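Local coordinates for protein thioredoxin (Bacillus cereus, PDB 3ZIT) that probably acts as a small glutaredoxin-like thioredoxin, transferring electrons through the reversible oxidation of a CxxC pair of cysteines, at residues V16-K19 and E20-H24; V56-G60 and E61-G65. The protein carries 1 engineered substitution. All coordinates share one frame; numbering follows the deposited sequence.

Overall arrangement
Both interactions are local, and they lie about 15 Å apart between centres, on opposite sides of the chain's centre. Interaction 1 is two successive turns of helix 13-24, the helix of a beta-alpha-beta unit; interaction 2 is the hairpin of strands 55-58 and 61-64, at one edge of the chain's four-stranded sheet. Each is partly buried and has four backbone hydrogen bonds between its segments. The helix adds a salt bridge on its outer side, whereas the side chains that meet across the hairpin are apolar. Their inner faces join where Val18 CG1 packs on Val56 CG2 at 3.9 Å, and Leu71 of helix 68-75 touches both valines.

Interaction 1. Residues V16-K19 and E20-H24; sequences VIVK and EFLKH
Glu20 and Lys19 each meet a residue one turn away, Val16 and Lys23, in helix 13-24, which begins within the CxxC motif of this thioredoxin-type fold, just after Cys12 and with Cys15 in its first turn. The backbone supplies the regular i to i+4 ladder: Glu20 N donates to Val16 O at 2.8 Å, and Phe21 N to Ile17 O and Leu22 N to Val18 O follow. The next rung is Lys23 N to Lys19 O at 2.8 Å, with 164° at the hydrogen. That carbonyl oxygen also has the aliphatic start of Lys23 lying against it, CG of Lys23 being 3.4 Å from Lys19 O. Lys19 itself runs its extended chain off the helix to a salt bridge with Glu31, and its flank touches Ala8, an engineered residue of strand 4-8. Glu20 takes a different path. Its CG stands beside its own backbone N (chi1 -64°), which lays this methylene over the preceding turn, 3.2 Å from Val16 O. Glu20 CG lies 4.1 Å from CG1 of Val16, the two side chains running side by side before a bend at chi2 turns the carboxylate toward Lys23. On the buried face Val18 and Leu22 point the same way, and CG1 of Val18 meets CD1 of Leu22 at 4.0 Å. Val18 touches Leu71 and Leu22 touches Leu75, while Leu22 also lies on Val6, so this face packs against both the sheet and helix 68-75. Ile17 and Phe21 turn partly toward the second subunit, touching its Ile17 and Phe66 respectively. The outer side closes with a salt bridge: Lys23 NZ bonds Glu20 OE2 at 2.7 Å, from the syn side of that oxygen and 25° out of the carboxylate plane.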
loop_
_atom_site.group_PDB
_atom_site.type_symbol
_atom_site.label_atom_id
_atom_site.label_comp_id
_atom_site.label_asym_id
_atom_site.label_seq_id
_atom_site.Cartn_x
_atom_site.Cartn_y
_atom_site.Cartn_z
ATOM N N VAL B 16 6.990 3.025 -2.348
ATOM C CA VAL B 16 6.365 2.406 -3.535
ATOM C C VAL B 16 4.912 2.070 -3.236
ATOM O O VAL B 16 4.066 2.327 -4.105
ATOM C CB VAL B 16 7.103 1.099 -3.935
ATOM C CG1 VAL B 16 6.305 0.326 -4.997
ATOM C CG2 VAL B 16 8.456 1.449 -4.434
ATOM N N ILE B 17 4.650 1.512 -2.067
ATOM C CA ILE B 17 3.291 1.193 -1.665
ATOM C C ILE B 17 2.435 2.441 -1.645
ATOM O O ILE B 17 1.327 2.460 -2.163
ATOM C CB ILE B 17 3.244 0.408 -0.370
ATOM C CG1 ILE B 17 4.002 -0.901 -0.545
ATOM C CG2 ILE B 17 1.801 0.333 0.165
ATOM C CD1 ILE B 17 4.371 -1.517 0.764
ATOM N N VAL B 18 2.935 3.525 -1.062
ATOM C CA VAL B 18 2.172 4.762 -1.046
ATOM C C VAL B 18 1.911 5.275 -2.433
ATOM O O VAL B 18 0.786 5.635 -2.773
ATOM C CB VAL B 18 2.903 5.815 -0.153
ATOM C CG1 VAL B 18 2.317 7.239 -0.413
ATOM C CG2 VAL B 18 2.707 5.425 1.282
ATOM N N LYS B 19 2.950 5.328 -3.291
ATOM C CA LYS B 19 2.726 5.833 -4.646
ATOM C C LYS B 19 1.727 4.957 -5.404
ATOM O O LYS B 19 0.857 5.477 -6.088
ATOM C CB LYS B 19 4.043 5.906 -5.390
ATOM C CG LYS B 19 4.975 7.006 -4.977
ATOM C CD LYS B 19 6.413 6.799 -5.559
ATOM C CE LYS B 19 7.488 7.765 -5.520
ATOM N NZ LYS B 19 8.392 7.075 -6.493
ATOM N N GLU B 20 1.837 3.635 -5.290
ATOM C CA GLU B 20 0.903 2.770 -5.985
ATOM C C GLU B 20 -0.487 2.901 -5.481
ATOM O O GLU B 20 -1.449 2.808 -6.264
ATOM C CB GLU B 20 1.425 1.339 -5.999
ATOM C CG GLU B 20 2.767 1.223 -6.808
ATOM C CD GLU B 20 2.610 1.582 -8.316
ATOM O OE1 GLU B 20 1.601 1.127 -8.873
ATOM O OE2 GLU B 20 3.490 2.277 -8.949
ATOM N N PHE B 21 -0.648 3.065 -4.159
ATOM C CA PHE B 21 -1.950 3.362 -3.547
ATOM C C PHE B 21 -2.544 4.671 -4.199
ATOM O O PHE B 21 -3.702 4.718 -4.542
ATOM C CB PHE B 21 -1.781 3.447 -2.061
ATOM C CG PHE B 21 -3.010 3.959 -1.342
ATOM C CD1 PHE B 21 -4.055 3.028 -1.087
ATOM C CD2 PHE B 21 -3.148 5.256 -0.978
ATOM C CE1 PHE B 21 -5.237 3.382 -0.482
ATOM C CE2 PHE B 21 -4.375 5.697 -0.331
ATOM C CZ PHE B 21 -5.348 4.673 -0.096
ATOM N N LEU B 22 -1.735 5.698 -4.214
ATOM C CA LEU B 22 -2.197 6.959 -4.798
ATOM C C LEU B 22 -2.539 6.796 -6.268
ATOM O O LEU B 22 -3.581 7.318 -6.701
ATOM C CB LEU B 22 -1.115 8.031 -4.625
ATOM C CG LEU B 22 -0.876 8.448 -3.214
ATOM C CD1 LEU B 22 0.400 9.377 -3.186
ATOM C CD2 LEU B 22 -2.041 9.025 -2.494
ATOM N N LYS B 23 -1.740 6.070 -7.039
ATOM C CA LYS B 23 -2.059 5.796 -8.447
ATOM C C LYS B 23 -3.329 5.039 -8.585
ATOM O O LYS B 23 -4.162 5.315 -9.449
ATOM C CB LYS B 23 -0.918 5.123 -9.139
ATOM C CG LYS B 23 0.254 5.932 -9.409
ATOM C CD LYS B 23 1.462 5.036 -9.766
ATOM C CE LYS B 23 1.840 4.897 -11.183
ATOM N NZ LYS B 23 3.020 3.966 -11.054
ATOM N N HIS B 24 -3.509 4.005 -7.779
ATOM C CA HIS B 24 -4.748 3.219 -7.893
ATOM C C HIS B 24 -6.014 4.033 -7.602
ATOM O O HIS B 24 -7.079 3.748 -8.165
ATOM C CB HIS B 24 -4.646 2.041 -6.933
ATOM C CG HIS B 24 -5.774 1.103 -7.149
ATOM N ND1 HIS B 24 -5.997 0.453 -8.340
ATOM C CD2 HIS B 24 -6.846 0.913 -6.377
ATOM C CE1 HIS B 24 -7.134 -0.209 -8.214
ATOM N NE2 HIS B 24 -7.654 0.037 -7.019
#

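Interaction 2. Residues V56-G60 and E61-G65; sequences VVIDG and EVVAG
Glu61 O is gripped by two groups of the partner strand: Ile58 N donates a 2.8 Å hydrogen bond to it, and CA of Val57 adds a CA-H...O contact to the same Glu61 O at 3.3 Å. The second bond of this hydrogen-bonded pair runs from Glu61 N to Ile58 O at 2.9 Å, but here the N-H comes from above the carbonyl plane, 63° out of it, as the chain curls through the turn. Farther from the turn Val56 and Val63 form another hydrogen-bonded pair. Val63 N meets Val56 O at 2.8 Å, nearly in line with the C=O (170°), and Val56 N returns a bond to Val63 O at 3.0 Å. Between these pairs, Val57 and Val62 make a non-hydrogen-bonded pair whose side chains share the face against which Tyr48 packs. Their facing branches, CG2 of Val57 and CG2 of Val62, pack at 4.3 Å; in Val57 this branch stands beside the backbone N, while CG1, anti to that N (chi1 -175°), lies near Glu61 O. The opposite face holds Val56, Ile58, Val63 and the start of Glu61. Ile58 reaches diagonally across the strands, its CD1 lying 4.4 Å from CG2 of Val63, and Leu74 of helix 68-75 touches both. Backbone hydrogen bonds of Val57 with Glu5 and of Asp59 with Lys3 tie the other edge of strand 55-58 to strand 4-8 and to Lys3 just before it. At the loop, Asp59 and Gly60 both have positive phi, and at Gly60 a CB would collide with the carbonyl O of Asp59. Ile58 to Glu61 thus form a type I' turn, closing the tight two-residue beta hairpin that ends the sheet of a thioredoxin-like fold.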
loop_
_atom_site.group_PDB
_atom_site.type_symbol
_atom_site.label_atom_id
_atom_site.label_comp_id
_atom_site.label_asym_id
_atom_site.label_seq_id
_atom_site.Cartn_x
_atom_site.Cartn_y
_atom_site.Cartn_z
ATOM N N VAL B 56 3.984 12.583 2.779
ATOM C CA VAL B 56 3.082 13.169 1.822
ATOM C C VAL B 56 2.584 14.470 2.442
ATOM O O VAL B 56 2.258 14.503 3.632
ATOM C CB VAL B 56 1.926 12.230 1.505
ATOM C CG1 VAL B 56 1.010 12.814 0.427
ATOM C CG2 VAL B 56 2.448 10.875 1.017
ATOM N N VAL B 57 2.493 15.539 1.615
ATOM C CA VAL B 57 1.984 16.833 2.056
ATOM C C VAL B 57 0.709 17.072 1.259
ATOM O O VAL B 57 0.731 17.069 0.037
ATOM C CB VAL B 57 3.018 17.937 1.895
ATOM C CG1 VAL B 57 2.448 19.207 2.497
ATOM C CG2 VAL B 57 4.298 17.538 2.589
ATOM N N ILE B 58 -0.420 17.281 1.977
ATOM C CA ILE B 58 -1.725 17.395 1.352
ATOM C C ILE B 58 -2.290 18.750 1.742
ATOM O O ILE B 58 -2.702 18.955 2.893
ATOM C CB ILE B 58 -2.646 16.296 1.791
ATOM C CG1 ILE B 58 -2.025 14.941 1.444
ATOM C CG2 ILE B 58 -4.045 16.463 1.140
ATOM C CD1 ILE B 58 -2.600 13.779 2.061
ATOM N N ASP B 59 -2.291 19.706 0.793
ATOM C CA ASP B 59 -2.760 21.068 1.098
ATOM C C ASP B 59 -2.084 21.625 2.346
ATOM O O ASP B 59 -2.733 22.311 3.157
ATOM C CB ASP B 59 -4.280 21.070 1.208
ATOM C CG ASP B 59 -4.876 22.405 0.900
ATOM O OD1 ASP B 59 -4.223 23.255 0.249
ATOM O OD2 ASP B 59 -6.038 22.600 1.344
ATOM N N GLY B 60 -0.798 21.342 2.493
ATOM C CA GLY B 60 -0.025 21.839 3.638
ATOM C C GLY B 60 0.087 20.893 4.795
ATOM O O GLY B 60 0.915 21.102 5.655
ATOM N N GLU B 61 -0.762 19.869 4.861
ATOM C CA GLU B 61 -0.740 18.984 6.034
ATOM C C GLU B 61 0.267 17.849 5.767
ATOM O O GLU B 61 0.174 17.139 4.751
ATOM C CB GLU B 61 -2.105 18.421 6.231
ATOM C CG GLU B 61 -2.220 17.420 7.355
ATOM C CD GLU B 61 -2.619 18.021 8.604
ATOM O OE1 GLU B 61 -3.356 18.959 8.572
ATOM O OE2 GLU B 61 -2.320 17.388 9.638
ATOM N N VAL B 62 1.180 17.678 6.712
ATOM C CA VAL B 62 2.235 16.693 6.620
ATOM C C VAL B 62 1.823 15.370 7.177
ATOM O O VAL B 62 1.379 15.279 8.331
ATOM C CB VAL B 62 3.504 17.227 7.340
ATOM C CG1 VAL B 62 4.602 16.158 7.259
ATOM C CG2 VAL B 62 3.970 18.537 6.741
ATOM N N VAL B 63 1.911 14.326 6.380
ATOM C CA VAL B 63 1.691 12.940 6.805
ATOM C C VAL B 63 2.964 12.220 6.716
ATOM O O VAL B 63 3.455 11.891 5.601
ATOM C CB VAL B 63 0.592 12.270 5.966
ATOM C CG1 VAL B 63 0.359 10.851 6.450
ATOM C CG2 VAL B 63 -0.703 13.068 5.960
ATOM N N ALA B 64 3.622 11.998 7.841
ATOM C CA ALA B 64 4.941 11.412 7.903
ATOM C C ALA B 64 4.851 9.879 8.000
ATOM O O ALA B 64 4.077 9.320 8.812
ATOM C CB ALA B 64 5.705 11.943 9.107
ATOM N N GLY B 65 5.673 9.172 7.233
ATOM C CA GLY B 65 5.765 7.758 7.329
ATOM C C GLY B 65 4.541 7.055 6.728
ATOM O O GLY B 65 3.749 7.608 5.965
#